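Mialostatin (Ixodes ricinus, PDB 6ZTK) inhibits cysteine cathepsins of the tick midgut and of the host, restraining the proteolytic digestion of blood proteins. Local coordinates at residues R58-V70 and K81-I93. Sequence-based numbering, arbitrary orientation.
Sequences REYYDTVLELLEV and KLKFTTTQSTCKI
Ile-93 sets CG1 over the centre of one face of the Tyr-61 ring, 3.6 Å from its centroid and 6° off the normal, a CH-pi contact, while Cys-91 CB sits at the ring's edge. A water joins Tyr-61 OH to Ile-93 O. The neighbouring Tyr-60 ring has Thr-90 O at its edge in plane; Lys-92 runs alongside it, and the Gln-88 amide plane is turned only 13° from that of the ring, NE2 lying 3.5 Å from Tyr-60 CD1. Tyr-61 O takes two bonds from Ser-89: the backbone N arrives in the carbonyl plane, and OG, 2.7 Å away, from above it. The same OG, set between the backbone N and the carbonyl carbon (chi1 82°), also accepts from Cys-91 N two residues on, an ST turn beside the Cys-91–Cys-104 disulfide. Farther along, Lys-83 O receives both Leu-68 N (2.8 Å) and Glu-69 N (3.2 Å), a classic beta bulge. Val-64, Leu-67, Phe-84 and Leu-82 share one face of the sheet, where Val-64 CG1 meets Phe-84 CB at 4.1 Å and helix 41-52 covers Val-64 and Leu-67. This bulged antiparallel hairpin, strands 60-74 and 78-92, belongs to the sheet that wraps around the helix in the cystatin fold.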
loop_
_atom_site.group_PDB
_atom_site.type_symbol
_atom_site.label_atom_id
_atom_site.label_comp_id
_atom_site.label_asym_id
_atom_site.label_seq_id
_atom_site.Cartn_x
_atom_site.Cartn_y
_atom_site.Cartn_z
ATOM N N ARG A 58 1.711 -1.727 -15.761
ATOM C CA ARG A 58 1.486 -0.303 -15.504
ATOM C C ARG A 58 2.515 0.538 -16.245
ATOM O O ARG A 58 3.601 0.029 -16.570
ATOM C CB ARG A 58 1.607 0.024 -14.016
ATOM C CG ARG A 58 0.576 -0.629 -13.088
ATOM C CD ARG A 58 0.981 -0.346 -11.654
ATOM N NE ARG A 58 -0.021 -0.724 -10.660
ATOM C CZ ARG A 58 -0.274 -1.946 -10.243
ATOM N NH1 ARG A 58 0.449 -2.964 -10.646
ATOM N NH2 ARG A 58 -1.210 -2.146 -9.324
ATOM N N GLU A 59 2.200 1.799 -16.510
ATOM C CA GLU A 59 3.204 2.820 -16.888
ATOM C C GLU A 59 3.585 3.629 -15.665
ATOM O O GLU A 59 4.764 3.960 -15.453
ATOM C CB GLU A 59 2.620 3.728 -17.970
ATOM C CG GLU A 59 3.493 4.939 -18.205
ATOM C CD GLU A 59 3.081 5.841 -19.346
ATOM O OE1 GLU A 59 1.941 5.692 -19.808
ATOM O OE2 GLU A 59 3.916 6.673 -19.712
ATOM N N TYR A 60 2.596 3.945 -14.838
ATOM C CA TYR A 60 2.766 4.765 -13.640
ATOM C C TYR A 60 2.620 3.947 -12.361
ATOM O O TYR A 60 1.741 3.056 -12.310
ATOM C CB TYR A 60 1.751 5.925 -13.577
ATOM C CG TYR A 60 1.833 6.906 -14.707
ATOM C CD1 TYR A 60 1.127 6.727 -15.885
ATOM C CD2 TYR A 60 2.631 8.003 -14.558
ATOM C CE1 TYR A 60 1.213 7.651 -16.914
ATOM C CE2 TYR A 60 2.724 8.945 -15.583
ATOM C CZ TYR A 60 2.011 8.765 -16.748
ATOM O OH TYR A 60 2.127 9.722 -17.735
ATOM N N TYR A 61 3.423 4.254 -11.336
ATOM C CA TYR A 61 3.091 3.797 -9.980
ATOM C C TYR A 61 1.668 4.234 -9.605
ATOM O O TYR A 61 1.274 5.383 -9.907
ATOM C CB TYR A 61 4.083 4.252 -8.917
ATOM C CG TYR A 61 5.428 3.584 -8.997
ATOM C CD1 TYR A 61 5.602 2.284 -8.567
ATOM C CD2 TYR A 61 6.520 4.280 -9.460
ATOM C CE1 TYR A 61 6.862 1.680 -8.605
ATOM C CE2 TYR A 61 7.777 3.713 -9.514
ATOM C CZ TYR A 61 7.938 2.391 -9.098
ATOM O OH TYR A 61 9.188 1.797 -9.182
ATOM N N ASP A 62 0.930 3.346 -8.932
ATOM C CA ASP A 62 -0.187 3.856 -8.098
ATOM C C ASP A 62 0.358 4.596 -6.894
ATOM O O ASP A 62 1.522 4.396 -6.443
ATOM C CB ASP A 62 -1.108 2.709 -7.694
ATOM C CG ASP A 62 -1.868 2.220 -8.875
ATOM O OD1 ASP A 62 -2.239 3.054 -9.772
ATOM O OD2 ASP A 62 -1.991 0.940 -8.930
ATOM N N THR A 63 -0.528 5.349 -6.212
ATOM C CA THR A 63 -0.246 5.867 -4.894
ATOM C C THR A 63 -1.479 5.701 -4.006
ATOM O O THR A 63 -2.545 5.374 -4.541
ATOM C CB THR A 63 0.275 7.321 -4.934
ATOM O OG1 THR A 63 0.779 7.659 -3.654
ATOM C CG2 THR A 63 -0.783 8.326 -5.346
ATOM N N VAL A 64 -1.258 5.789 -2.726
ATOM C CA VAL A 64 -2.319 5.622 -1.685
ATOM C C VAL A 64 -3.097 6.923 -1.538
ATOM O O VAL A 64 -2.447 8.006 -1.298
ATOM C CB VAL A 64 -1.740 5.202 -0.346
ATOM C CG1 VAL A 64 -2.859 4.953 0.644
ATOM C CG2 VAL A 64 -0.876 3.957 -0.443
ATOM N N LEU A 65 -4.424 6.823 -1.609
ATOM C CA LEU A 65 -5.290 7.980 -1.202
ATOM C C LEU A 65 -5.665 7.900 0.263
ATOM O O LEU A 65 -5.405 8.864 1.030
ATOM C CB LEU A 65 -6.532 8.016 -2.068
ATOM C CG LEU A 65 -6.354 8.427 -3.509
ATOM C CD1 LEU A 65 -7.641 8.252 -4.290
ATOM C CD2 LEU A 65 -5.864 9.892 -3.597
ATOM N N GLU A 66 -6.186 6.777 0.727
ATOM C CA GLU A 66 -6.630 6.657 2.118
ATOM C C GLU A 66 -6.375 5.228 2.619
ATOM O O GLU A 66 -6.765 4.276 1.912
ATOM C CB GLU A 66 -8.117 6.975 2.203
ATOM C CG GLU A 66 -8.672 6.962 3.587
ATOM C CD GLU A 66 -10.133 7.395 3.672
ATOM O OE1 GLU A 66 -10.764 7.604 2.611
ATOM O OE2 GLU A 66 -10.665 7.407 4.809
ATOM N N LEU A 67 -5.824 5.133 3.819
ATOM C CA LEU A 67 -5.775 3.838 4.539
ATOM C C LEU A 67 -7.104 3.681 5.240
ATOM O O LEU A 67 -7.465 4.517 6.130
ATOM C CB LEU A 67 -4.573 3.816 5.470
ATOM C CG LEU A 67 -4.379 2.542 6.272
ATOM C CD1 LEU A 67 -4.192 1.318 5.380
ATOM C CD2 LEU A 67 -3.182 2.680 7.188
ATOM N N LEU A 68 -7.820 2.644 4.898
ATOM C CA LEU A 68 -9.173 2.395 5.439
ATOM C C LEU A 68 -9.144 1.528 6.668
ATOM O O LEU A 68 -9.979 1.734 7.566
ATOM C CB LEU A 68 -10.039 1.746 4.381
ATOM C CG LEU A 68 -10.257 2.536 3.100
ATOM C CD1 LEU A 68 -10.973 1.688 2.090
ATOM C CD2 LEU A 68 -11.062 3.815 3.362
ATOM N N GLU A 69 -8.328 0.472 6.652
ATOM C CA GLU A 69 -8.343 -0.552 7.699
ATOM C C GLU A 69 -6.938 -1.132 7.843
ATOM O O GLU A 69 -6.257 -1.293 6.850
ATOM C CB GLU A 69 -9.320 -1.678 7.422
ATOM C CG GLU A 69 -9.514 -2.667 8.549
ATOM C CD GLU A 69 -10.579 -3.732 8.284
ATOM O OE1 GLU A 69 -11.192 -3.758 7.154
ATOM O OE2 GLU A 69 -10.704 -4.631 9.177
ATOM N N VAL A 70 -6.578 -1.410 9.094
ATOM C CA VAL A 70 -5.309 -2.102 9.439
ATOM C C VAL A 70 -5.615 -3.192 10.431
ATOM O O VAL A 70 -6.245 -2.891 11.465
ATOM C CB VAL A 70 -4.292 -1.150 10.060
ATOM C CG1 VAL A 70 -3.012 -1.900 10.454
ATOM C CG2 VAL A 70 -3.975 -0.050 9.136
ATOM N N LYS A 81 -2.289 -6.528 7.653
ATOM C CA LYS A 81 -3.283 -6.643 6.579
ATOM C C LYS A 81 -3.887 -5.248 6.401
ATOM O O LYS A 81 -4.530 -4.742 7.347
ATOM C CB LYS A 81 -4.356 -7.691 6.893
ATOM C CG LYS A 81 -5.390 -7.815 5.805
ATOM C CD LYS A 81 -6.368 -8.962 6.120
ATOM C CE LYS A 81 -7.449 -9.019 5.064
ATOM N NZ LYS A 81 -8.505 -10.005 5.424
ATOM N N LEU A 82 -3.597 -4.638 5.260
ATOM C CA LEU A 82 -3.943 -3.219 4.984
ATOM C C LEU A 82 -5.002 -3.164 3.904
ATOM O O LEU A 82 -4.846 -3.796 2.840
ATOM C CB LEU A 82 -2.688 -2.494 4.528
ATOM C CG LEU A 82 -1.483 -2.622 5.440
ATOM C CD1 LEU A 82 -0.293 -1.888 4.794
ATOM C CD2 LEU A 82 -1.754 -2.052 6.789
ATOM N N LYS A 83 -6.015 -2.324 4.133
ATOM C CA LYS A 83 -7.017 -2.040 3.095
ATOM C C LYS A 83 -7.013 -0.554 2.791
ATOM O O LYS A 83 -7.076 0.205 3.739
ATOM C CB LYS A 83 -8.413 -2.457 3.546
ATOM C CG LYS A 83 -9.473 -2.227 2.480
ATOM C CD LYS A 83 -10.870 -2.528 3.057
ATOM C CE LYS A 83 -11.951 -2.248 2.035
ATOM N NZ LYS A 83 -13.295 -2.496 2.634
ATOM N N PHE A 84 -6.777 -0.194 1.549
ATOM C CA PHE A 84 -6.564 1.216 1.209
ATOM C C PHE A 84 -7.011 1.499 -0.197
ATOM O O PHE A 84 -7.018 0.620 -1.063
ATOM C CB PHE A 84 -5.076 1.551 1.411
ATOM C CG PHE A 84 -4.115 0.619 0.741
ATOM C CD1 PHE A 84 -3.662 0.813 -0.562
ATOM C CD2 PHE A 84 -3.699 -0.476 1.440
ATOM C CE1 PHE A 84 -2.813 -0.086 -1.186
ATOM C CE2 PHE A 84 -2.872 -1.392 0.827
ATOM C CZ PHE A 84 -2.423 -1.194 -0.482
ATOM N N THR A 85 -7.386 2.738 -0.465
ATOM C CA THR A 85 -7.715 3.168 -1.827
ATOM C C THR A 85 -6.465 3.671 -2.554
ATOM O O THR A 85 -5.568 4.226 -1.881
ATOM C CB THR A 85 -8.820 4.252 -1.815
ATOM O OG1 THR A 85 -8.368 5.308 -0.973
ATOM C CG2 THR A 85 -10.109 3.668 -1.326
ATOM N N THR A 86 -6.406 3.491 -3.847
ATOM C CA THR A 86 -5.294 3.924 -4.696
ATOM C C THR A 86 -5.820 4.736 -5.890
ATOM O O THR A 86 -7.010 4.616 -6.268
ATOM C CB THR A 86 -4.396 2.771 -5.183
ATOM O OG1 THR A 86 -5.114 1.927 -6.082
ATOM C CG2 THR A 86 -3.872 1.986 -4.001
ATOM N N THR A 87 -4.910 5.415 -6.554
ATOM C CA THR A 87 -5.155 6.097 -7.837
ATOM C C THR A 87 -3.803 6.201 -8.540
ATOM O O THR A 87 -2.782 6.028 -7.863
ATOM C CB THR A 87 -5.794 7.469 -7.560
ATOM O OG1 THR A 87 -6.445 7.919 -8.764
ATOM C CG2 THR A 87 -4.840 8.447 -6.970
ATOM N N GLN A 88 -3.842 6.456 -9.840
ATOM C CA GLN A 88 -2.607 6.572 -10.635
ATOM C C GLN A 88 -1.785 7.731 -10.087
ATOM O O GLN A 88 -2.345 8.852 -9.860
ATOM C CB GLN A 88 -2.969 6.765 -12.101
ATOM C CG GLN A 88 -1.785 6.710 -13.047
ATOM C CD GLN A 88 -2.261 6.843 -14.481
ATOM O OE1 GLN A 88 -2.826 5.890 -15.049
ATOM N NE2 GLN A 88 -2.056 8.013 -15.042
ATOM N N SER A 89 -0.478 7.528 -9.880
ATOM C CA SER A 89 0.440 8.620 -9.494
ATOM C C SER A 89 1.021 9.236 -10.771
ATOM O O SER A 89 0.819 8.719 -11.860
ATOM C CB SER A 89 1.583 8.205 -8.596
ATOM O OG SER A 89 2.655 7.625 -9.360
ATOM N N THR A 90 1.763 10.310 -10.568
ATOM C CA THR A 90 2.492 10.987 -11.676
ATOM C C THR A 90 3.862 10.385 -11.926
ATOM O O THR A 90 4.554 10.917 -12.814
ATOM C CB THR A 90 2.627 12.472 -11.351
ATOM O OG1 THR A 90 3.341 12.623 -10.134
ATOM C CG2 THR A 90 1.255 13.116 -11.293
ATOM N N CYS A 91 4.286 9.386 -11.172
ATOM C CA CYS A 91 5.643 8.787 -11.306
ATOM C C CYS A 91 5.622 7.682 -12.373
ATOM O O CYS A 91 4.953 6.631 -12.178
ATOM C CB CYS A 91 6.129 8.153 -10.039
ATOM S SG CYS A 91 6.699 9.312 -8.769
ATOM N N LYS A 92 6.366 7.852 -13.476
ATOM C CA LYS A 92 6.539 6.790 -14.485
ATOM C C LYS A 92 7.530 5.766 -13.917
ATOM O O LYS A 92 8.618 6.115 -13.498
ATOM C CB LYS A 92 7.077 7.363 -15.800
ATOM C CG LYS A 92 6.038 8.147 -16.540
ATOM C CD LYS A 92 6.573 8.777 -17.787
ATOM C CE LYS A 92 5.496 9.543 -18.520
ATOM N NZ LYS A 92 6.086 10.178 -19.722
ATOM N N ILE A 93 7.157 4.499 -13.935
ATOM C CA ILE A 93 8.030 3.448 -13.335
ATOM C C ILE A 93 9.384 3.332 -14.090
ATOM O O ILE A 93 10.409 3.149 -13.463
ATOM C CB ILE A 93 7.247 2.139 -13.413
ATOM C CG1 ILE A 93 6.023 2.188 -12.504
ATOM C CG2 ILE A 93 8.137 0.930 -13.102
ATOM C CD1 ILE A 93 4.958 1.167 -12.840
HETATM O O HOH W 1 10.958 3.058 -10.722
HETATM O O HOH W 2 -3.346 -0.240 -6.857
HETATM O O HOH W 3 -10.504 6.971 -0.307
#